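Leucine aminopeptidase 1 (Caenorhabditis elegans, PDB 2HC9) removes N-terminal amino acids, preferably leucine, from peptides as a two-zinc M17 metallopeptidase, and probably serves as a digestive enzyme. Local coordinates at residues A[319-322]-A[326-329]; A[221-226]-A[337-342]; A[115-120]-A[153-158]. The protein carries 1 engineered substitution. All blocks are in the same frame, centred on the assembly; numbering follows the deposited sequence. Where two conformers were deposited one is given.

In the fold
Contacts 1 and 2 form one neighbourhood of the catalytic domain, their centres 11 Å apart. The chain runs from the hairpin of contact 1 through the metal-binding loop into helix 337-350, which supplies one half of contact 2, and the hairpin is nested within the loop that contact 2 closes. They touch directly: Val328 CG1 lies 3.8 Å from Leu339 CD2. Contact 2 holds two residues of the bicarbonate pocket, and the side chain of Ile340 is about 7 Å from a zinc ion, against about 14 Å for Ile320 in contact 1. Contact 3 belongs to the N-terminal part of the chain, its centre 42 Å from that of contact 2.

Contact 1. Residues A[319-322]-A[326-329]; sequences IIKM and KTVE
Strands 319-321 and 327-329 pair as the two arms of a short antiparallel hairpin in the catalytic domain, buried where a second subunit meets it. Ile320 and Val328 form the hydrogen-bonded pair: Val328 N to Ile320 O spans 2.9 Å, and Ile320 N returns the bond to Val328 O at 3.0 Å. Next to the turn, Met322 N reaches Lys326 O at 2.9 Å. Beyond the backbone, the two faces differ. On the face of Ile320 and Val328, Met322 is bent at chi2 and chi3, and its CG comes to 3.6 Å from Val328 CG2 while SD follows along the same methyl; Met322 also packs on Ala342 and Asp343 of helix 337-350. The other face carries Ile319, whose CG2, anti to the backbone N, lies 3.9 Å from Thr327 CB, while CG1 leans on Glu329 CB. Here the second subunit closes in: Thr327 OG1 bonds to its Met136 O, and Ile319 packs on that same methionine. Glu329 turns its carboxylate to Ser416 within the chain. Strand 421-422 runs parallel to 327-329, completing a small three-stranded mixed sheet built on a beta hairpin.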
loop_
_atom_site.group_PDB
_atom_site.type_symbol
_atom_site.label_atom_id
_atom_site.label_comp_id
_atom_site.label_asym_id
_atom_site.label_seq_id
_atom_site.Cartn_x
_atom_site.Cartn_y
_atom_site.Cartn_z
ATOM N N ILE A 319 -17.267 12.416 -20.543
ATOM C CA ILE A 319 -16.808 12.647 -21.918
ATOM C C ILE A 319 -17.073 14.110 -22.254
ATOM O O ILE A 319 -18.211 14.594 -22.090
ATOM C CB ILE A 319 -17.550 11.742 -22.952
ATOM C CG1 ILE A 319 -17.248 10.261 -22.646
ATOM C CG2 ILE A 319 -17.060 12.096 -24.411
ATOM C CD1 ILE A 319 -18.095 9.263 -23.485
ATOM N N ILE A 320 -16.025 14.808 -22.685
ATOM C CA ILE A 320 -16.144 16.225 -23.063
ATOM C C ILE A 320 -15.763 16.448 -24.539
ATOM O O ILE A 320 -15.063 15.620 -25.142
ATOM C CB ILE A 320 -15.279 17.122 -22.108
ATOM C CG1 ILE A 320 -13.774 16.779 -22.241
ATOM C CG2 ILE A 320 -15.842 17.007 -20.669
ATOM C CD1 ILE A 320 -12.866 17.815 -21.563
ATOM N N LYS A 321 -16.230 17.563 -25.106
ATOM C CA LYS A 321 -15.849 17.945 -26.469
ATOM C C LYS A 321 -14.808 19.063 -26.379
ATOM O O LYS A 321 -15.027 20.106 -25.723
ATOM C CB LYS A 321 -17.083 18.388 -27.272
ATOM C CG LYS A 321 -16.762 18.731 -28.745
ATOM C CD LYS A 321 -18.036 18.884 -29.601
ATOM C CE LYS A 321 -18.464 17.488 -30.097
ATOM N NZ LYS A 321 -19.552 17.469 -31.131
ATOM N N MET A 322 -13.682 18.824 -27.027
ATOM C CA MET A 322 -12.519 19.708 -26.972
ATOM C C MET A 322 -12.722 20.853 -27.982
ATOM O O MET A 322 -13.649 20.805 -28.809
ATOM C CB MET A 322 -11.265 18.909 -27.339
ATOM C CG MET A 322 -11.078 17.645 -26.501
ATOM S SD MET A 322 -11.024 17.950 -24.716
ATOM C CE MET A 322 -9.432 18.711 -24.576
ATOM N N LYS A 326 -13.191 17.228 -31.329
ATOM C CA LYS A 326 -13.042 15.795 -30.980
ATOM C C LYS A 326 -13.502 15.521 -29.538
ATOM O O LYS A 326 -13.448 16.415 -28.686
ATOM C CB LYS A 326 -11.590 15.328 -31.151
ATOM C CG LYS A 326 -11.221 15.220 -32.645
ATOM C CD LYS A 326 -9.747 14.928 -32.835
ATOM C CE LYS A 326 -9.425 14.818 -34.335
ATOM N NZ LYS A 326 -10.260 13.771 -35.032
ATOM N N THR A 327 -13.947 14.295 -29.267
ATOM C CA THR A 327 -14.376 13.964 -27.899
ATOM C C THR A 327 -13.273 13.234 -27.120
ATOM O O THR A 327 -12.517 12.442 -27.684
ATOM C CB THR A 327 -15.664 13.124 -27.877
ATOM O OG1 THR A 327 -15.504 11.989 -28.762
ATOM C CG2 THR A 327 -16.893 13.996 -28.351
ATOM N N VAL A 328 -13.182 13.507 -25.820
ATOM C CA VAL A 328 -12.185 12.842 -24.988
ATOM C C VAL A 328 -12.930 12.243 -23.776
ATOM O O VAL A 328 -13.693 12.937 -23.096
ATOM C CB VAL A 328 -11.032 13.799 -24.533
ATOM C CG1 VAL A 328 -10.120 13.045 -23.553
ATOM C CG2 VAL A 328 -10.210 14.279 -25.763
ATOM N N GLU A 329 -12.697 10.950 -23.532
ATOM C CA GLU A 329 -13.189 10.296 -22.298
ATOM C C GLU A 329 -12.132 10.515 -21.240
ATOM O O GLU A 329 -10.984 10.041 -21.380
ATOM C CB GLU A 329 -13.371 8.796 -22.536
ATOM C CG GLU A 329 -13.889 8.068 -21.315
ATOM C CD GLU A 329 -14.089 6.568 -21.557
ATOM O OE1 GLU A 329 -13.761 6.037 -22.657
ATOM O OE2 GLU A 329 -14.578 5.929 -20.613
#

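Contact 2. Residues A[221-226]-A[337-342]; sequences YHVGKA and GRLILA. With BCT (bicarbonate ion), chain D.
Val223 packs between Leu339 and Ile340, two successive residues of helix 337-350, and carries the whole contact from helix 218-224. Its CB faces Ile340 CG2 at 3.7 Å, the side chains crossing at about a right angle. The CG2 branch reaches Leu339 CD1 at 3.8 Å. With CG1 anti to the backbone N (chi1 168°), both methyls of the valine lie against Ile340 CG2.

Around this core, Val223 and Ile340 both rest on Val305 of strand 297-307, and Val223 also touches Glu336, a zinc ligand. The first turn of helix 337-350 grips the bicarbonate. Gly337 N donates to O1 at 2.8 Å; the lack of a side chain there lets O1 come this close. Arg338 grips O3 twice, through its backbone N at 2.9 Å and its NE at 2.8 Å, and NH2 gives O2 a nearly straight bond (3.1 Å, 171°). CG sits between the backbone N and the carbonyl carbon (chi1 65°), which, with the bend at chi3, curls the chain round beside the anion, so that the guanidinium meets it edge-on. NH1 donates a hydrogen bond to Asn423 O, and helix 433-442 packs against the side chain. Cut back to an alanine, Arg338 would probably leave O2 without its arginine partner, O3 with the backbone N alone of this residue, and Asn423 O without NH1.

The amino end of the helix, its first N-H groups turned to the ion, would probably favour an anion; with Arg338 a predicted active-site residue, this is the bicarbonate site beside the two-zinc centre of M17 aminopeptidases.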
loop_
_atom_site.group_PDB
_atom_site.type_symbol
_atom_site.label_atom_id
_atom_site.label_comp_id
_atom_site.label_asym_id
_atom_site.label_seq_id
_atom_site.Cartn_x
_atom_site.Cartn_y
_atom_site.Cartn_z
ATOM N N TYR A 221 -12.088 24.713 -19.939
ATOM C CA TYR A 221 -13.251 24.969 -19.092
ATOM C C TYR A 221 -13.508 23.826 -18.115
ATOM O O TYR A 221 -13.675 24.051 -16.913
ATOM C CB TYR A 221 -14.522 25.200 -19.921
ATOM C CG TYR A 221 -15.714 25.456 -19.030
ATOM C CD1 TYR A 221 -16.611 24.419 -18.700
ATOM C CD2 TYR A 221 -15.932 26.720 -18.472
ATOM C CE1 TYR A 221 -17.726 24.659 -17.873
ATOM C CE2 TYR A 221 -17.028 26.958 -17.650
ATOM C CZ TYR A 221 -17.914 25.920 -17.346
ATOM O OH TYR A 221 -18.998 26.150 -16.518
ATOM N N HIS A 222 -13.605 22.604 -18.639
ATOM C CA HIS A 222 -14.018 21.514 -17.763
ATOM C C HIS A 222 -12.982 21.163 -16.698
ATOM O O HIS A 222 -13.333 20.838 -15.569
ATOM C CB HIS A 222 -14.553 20.313 -18.570
ATOM C CG HIS A 222 -15.857 20.628 -19.250
ATOM N ND1 HIS A 222 -17.033 20.824 -18.552
ATOM C CD2 HIS A 222 -16.152 20.843 -20.556
ATOM C CE1 HIS A 222 -18.004 21.119 -19.406
ATOM N NE2 HIS A 222 -17.492 21.151 -20.629
ATOM N N VAL A 223 -11.701 21.298 -17.034
ATOM C CA VAL A 223 -10.659 21.124 -16.020
ATOM C C VAL A 223 -10.789 22.163 -14.906
ATOM O O VAL A 223 -10.707 21.824 -13.714
ATOM C CB VAL A 223 -9.228 21.146 -16.653
ATOM C CG1 VAL A 223 -8.148 21.270 -15.588
ATOM C CG2 VAL A 223 -9.016 19.862 -17.504
ATOM N N GLY A 224 -10.952 23.428 -15.292
ATOM C CA GLY A 224 -10.871 24.533 -14.315
ATOM C C GLY A 224 -12.169 24.926 -13.614
ATOM O O GLY A 224 -12.159 25.815 -12.746
ATOM N N LYS A 225 -13.285 24.300 -14.001
ATOM C CA LYS A 225 -14.634 24.734 -13.543
ATOM C C LYS A 225 -14.849 24.539 -12.037
ATOM O O LYS A 225 -15.699 25.202 -11.448
ATOM C CB LYS A 225 -15.759 24.011 -14.305
ATOM C CG LYS A 225 -15.772 22.466 -14.152
ATOM C CD LYS A 225 -16.841 21.810 -15.066
ATOM C CE LYS A 225 -16.595 20.301 -15.185
ATOM N NZ LYS A 225 -17.688 19.631 -15.938
ATOM N N ALA A 226 -14.092 23.627 -11.422
ATOM C CA ALA A 226 -14.213 23.419 -9.975
ATOM C C ALA A 226 -13.102 24.153 -9.201
ATOM O O ALA A 226 -12.869 23.889 -8.025
ATOM C CB ALA A 226 -14.215 21.919 -9.654
ATOM N N GLY A 337 -3.435 18.569 -17.487
ATOM C CA GLY A 337 -2.594 19.457 -18.299
ATOM C C GLY A 337 -2.734 19.180 -19.791
ATOM O O GLY A 337 -2.832 20.095 -20.600
ATOM N N ARG A 338 -2.786 17.909 -20.150
ATOM C CA ARG A 338 -2.848 17.547 -21.554
ATOM C C ARG A 338 -4.198 17.949 -22.179
ATOM O O ARG A 338 -4.250 18.291 -23.365
ATOM C CB ARG A 338 -2.556 16.049 -21.742
ATOM C CG ARG A 338 -3.629 15.119 -21.100
ATOM C CD ARG A 338 -3.093 13.664 -20.995
ATOM N NE ARG A 338 -2.134 13.551 -19.891
ATOM C CZ ARG A 338 -1.615 12.391 -19.483
ATOM N NH1 ARG A 338 -1.990 11.248 -20.082
ATOM N NH2 ARG A 338 -0.756 12.372 -18.465
ATOM N N LEU A 339 -5.266 17.954 -21.378
ATOM C CA LEU A 339 -6.598 18.400 -21.849
ATOM C C LEU A 339 -6.539 19.896 -22.167
ATOM O O LEU A 339 -6.965 20.337 -23.228
ATOM C CB LEU A 339 -7.666 18.170 -20.764
ATOM C CG LEU A 339 -7.967 16.673 -20.452
ATOM C CD1 LEU A 339 -8.954 16.559 -19.294
ATOM C CD2 LEU A 339 -8.517 15.955 -21.698
ATOM N N ILE A 340 -6.009 20.683 -21.236
ATOM C CA ILE A 340 -6.019 22.125 -21.465
ATOM C C ILE A 340 -5.094 22.506 -22.622
ATOM O O ILE A 340 -5.411 23.423 -23.403
ATOM C CB ILE A 340 -5.772 22.947 -20.174
ATOM C CG1 ILE A 340 -4.295 22.884 -19.732
ATOM C CG2 ILE A 340 -6.720 22.462 -19.033
ATOM C CD1 ILE A 340 -3.959 23.767 -18.479
ATOM N N LEU A 341 -3.951 21.812 -22.730
ATOM C CA LEU A 341 -3.014 22.065 -23.809
ATOM C C LEU A 341 -3.552 21.624 -25.162
ATOM O O LEU A 341 -3.208 22.229 -26.154
ATOM C CB LEU A 341 -1.653 21.407 -23.552
ATOM C CG LEU A 341 -0.852 21.993 -22.373
ATOM C CD1 LEU A 341 0.235 21.009 -21.964
ATOM C CD2 LEU A 341 -0.228 23.371 -22.726
ATOM N N ALA A 342 -4.379 20.571 -25.205
ATOM C CA ALA A 342 -5.022 20.175 -26.471
ATOM C C ALA A 342 -5.826 21.362 -27.050
ATOM O O ALA A 342 -5.826 21.613 -28.272
ATOM C CB ALA A 342 -5.978 18.958 -26.231
HETATM C C BCT D . -1.161 15.965 -17.285
HETATM O O1 BCT D . -1.298 16.942 -16.540
HETATM O O2 BCT D . -0.284 15.101 -17.085
HETATM O O3 BCT D . -1.989 15.819 -18.285
#

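Contact 3. Residues A[115-120]-A[153-158]; sequences AEYPDV and DKLTNE. With GOL (glycerol), chain R.
Tyr117 and Lys154 bring two loop segments together, their CA atoms 6.5 Å apart. Residues 117-119 have helical torsions, with Asp119 N bonded to Glu116 O, and lead into helix 120-128. The opposing segment runs through Asp153 and Lys154 to the N-cap Thr156, where helix 157-178 begins.

The link is made mainly by side chains, though the Tyr117 ring also lies near Leu155 N. Lys154 lays its CB over one face of the Tyr117 ring, 3.8 Å from the centroid and only 12° off the normal, a clear CH-pi contact. The lysine chain is extended from CG onward and runs from over the ring centre out past the CD2 side, its CD 3.8 Å from Tyr117 CD2. Tyr117 meets it because its CG is anti to the backbone N (chi1 -162°), which swings the ring toward the facing segment. Deeper in, Leu155 CD1 approaches Val120 CG1 at 4.1 Å and, more loosely, Tyr117 CE1. A glycerol, probably from the crystallisation liquor, lies between the segments, its detailed placement doubtful, with a weak bond from Lys154 N to its O3.

Both loops follow parallel neighbours in the six-stranded mixed sheet of the N-terminal domain (MACRO clan), strands 108-114 and 145-151. Val120 and Leu155 both pack on Val150 of the latter strand and on Leu163 of helix 157-178, while Tyr117 reaches Asp159 of the same helix.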
loop_
_atom_site.group_PDB
_atom_site.type_symbol
_atom_site.label_atom_id
_atom_site.label_comp_id
_atom_site.label_asym_id
_atom_site.label_seq_id
_atom_site.Cartn_x
_atom_site.Cartn_y
_atom_site.Cartn_z
ATOM N N ALA A 115 34.094 33.849 -18.114
ATOM C CA ALA A 115 33.450 32.837 -18.945
ATOM C C ALA A 115 33.775 33.149 -20.374
ATOM O O ALA A 115 33.761 34.314 -20.792
ATOM C CB ALA A 115 31.947 32.828 -18.714
ATOM N N GLU A 116 34.080 32.103 -21.131
ATOM C CA GLU A 116 34.207 32.186 -22.574
ATOM C C GLU A 116 32.855 32.468 -23.181
ATOM O O GLU A 116 31.829 32.140 -22.591
ATOM C CB GLU A 116 34.737 30.866 -23.136
ATOM C CG GLU A 116 36.229 30.685 -22.977
ATOM C CD GLU A 116 36.999 31.038 -24.235
ATOM O OE1 GLU A 116 37.182 32.243 -24.505
ATOM O OE2 GLU A 116 37.429 30.103 -24.950
ATOM N N TYR A 117 32.850 33.045 -24.374
ATOM C CA TYR A 117 31.623 33.530 -24.999
ATOM C C TYR A 117 30.487 32.494 -25.069
ATOM O O TYR A 117 29.331 32.827 -24.791
ATOM C CB TYR A 117 31.970 34.019 -26.399
ATOM C CG TYR A 117 30.982 34.914 -27.048
ATOM C CD1 TYR A 117 30.408 35.980 -26.367
ATOM C CD2 TYR A 117 30.637 34.705 -28.375
ATOM C CE1 TYR A 117 29.514 36.818 -27.000
ATOM C CE2 TYR A 117 29.749 35.517 -29.004
ATOM C CZ TYR A 117 29.196 36.561 -28.330
ATOM O OH TYR A 117 28.316 37.356 -29.009
ATOM N N PRO A 118 30.805 31.245 -25.456
ATOM C CA PRO A 118 29.718 30.263 -25.521
ATOM C C PRO A 118 29.106 29.888 -24.163
ATOM O O PRO A 118 28.015 29.320 -24.138
ATOM C CB PRO A 118 30.394 29.035 -26.142
ATOM C CG PRO A 118 31.631 29.559 -26.821
ATOM C CD PRO A 118 32.089 30.645 -25.891
ATOM N N ASP A 119 29.802 30.180 -23.063
ATOM C CA ASP A 119 29.330 29.847 -21.715
ATOM C C ASP A 119 28.540 30.954 -21.048
ATOM O O ASP A 119 27.855 30.693 -20.063
ATOM C CB ASP A 119 30.496 29.505 -20.798
ATOM C CG ASP A 119 31.127 28.135 -21.122
ATOM O OD1 ASP A 119 30.547 27.371 -21.925
ATOM O OD2 ASP A 119 32.210 27.846 -20.583
ATOM N N VAL A 120 28.680 32.193 -21.529
ATOM C CA VAL A 120 28.203 33.351 -20.767
ATOM C C VAL A 120 26.710 33.253 -20.431
ATOM O O VAL A 120 26.322 33.461 -19.277
ATOM C CB VAL A 120 28.485 34.685 -21.495
ATOM C CG1 VAL A 120 27.759 35.840 -20.767
ATOM C CG2 VAL A 120 30.008 34.926 -21.556
ATOM N N ASP A 153 35.841 38.983 -23.828
ATOM C CA ASP A 153 36.218 39.883 -24.933
ATOM C C ASP A 153 35.067 40.234 -25.872
ATOM O O ASP A 153 34.875 41.391 -26.240
ATOM C CB ASP A 153 37.320 39.238 -25.787
ATOM C CG ASP A 153 38.663 39.195 -25.090
ATOM O OD1 ASP A 153 38.984 40.136 -24.332
ATOM O OD2 ASP A 153 39.410 38.214 -25.319
ATOM N N LYS A 154 34.331 39.212 -26.290
ATOM C CA LYS A 154 33.392 39.348 -27.380
ATOM C C LYS A 154 32.062 39.985 -26.942
ATOM O O LYS A 154 31.285 40.439 -27.779
ATOM C CB LYS A 154 33.146 37.981 -28.019
ATOM C CG LYS A 154 34.266 37.503 -28.909
ATOM C CD LYS A 154 33.939 36.153 -29.512
ATOM C CE LYS A 154 35.100 35.644 -30.359
ATOM N NZ LYS A 154 34.786 34.341 -31.031
ATOM N N LEU A 155 31.788 40.009 -25.641
ATOM C CA LEU A 155 30.502 40.527 -25.167
ATOM C C LEU A 155 30.291 42.006 -25.520
ATOM O O LEU A 155 31.196 42.831 -25.371
ATOM C CB LEU A 155 30.363 40.289 -23.664
ATOM C CG LEU A 155 28.955 40.256 -23.070
ATOM C CD1 LEU A 155 28.241 38.921 -23.389
ATOM C CD2 LEU A 155 29.065 40.467 -21.574
ATOM N N THR A 156 29.096 42.330 -26.007
ATOM C CA THR A 156 28.726 43.714 -26.290
ATOM C C THR A 156 27.855 44.308 -25.182
ATOM O O THR A 156 27.319 43.584 -24.325
ATOM C CB THR A 156 27.982 43.854 -27.639
ATOM O OG1 THR A 156 26.640 43.343 -27.531
ATOM C CG2 THR A 156 28.737 43.136 -28.763
ATOM N N ASN A 157 27.699 45.629 -25.193
ATOM C CA ASN A 157 26.779 46.267 -24.251
ATOM C C ASN A 157 25.316 45.840 -24.464
ATOM O O ASN A 157 24.578 45.665 -23.496
ATOM C CB ASN A 157 26.926 47.799 -24.287
ATOM C CG ASN A 157 28.245 48.282 -23.666
ATOM O OD1 ASN A 157 29.019 47.503 -23.094
ATOM N ND2 ASN A 157 28.491 49.584 -23.762
ATOM N N GLU A 158 24.914 45.638 -25.719
ATOM C CA GLU A 158 23.591 45.112 -26.013
ATOM C C GLU A 158 23.402 43.701 -25.434
ATOM O O GLU A 158 22.340 43.382 -24.895
ATOM C CB GLU A 158 23.329 45.101 -27.524
ATOM C CG GLU A 158 21.964 44.497 -27.883
ATOM C CD GLU A 158 21.573 44.661 -29.351
ATOM O OE1 GLU A 158 22.461 44.889 -30.217
ATOM O OE2 GLU A 158 20.358 44.543 -29.636
HETATM C C1 GOL R . 35.717 32.536 -26.934
HETATM O O1 GOL R . 34.883 32.199 -28.026
HETATM C C2 GOL R . 35.206 33.790 -26.226
HETATM O O2 GOL R . 35.372 33.634 -24.852
HETATM C C3 GOL R . 36.006 35.028 -26.595
HETATM O O3 GOL R . 35.608 36.070 -25.740
#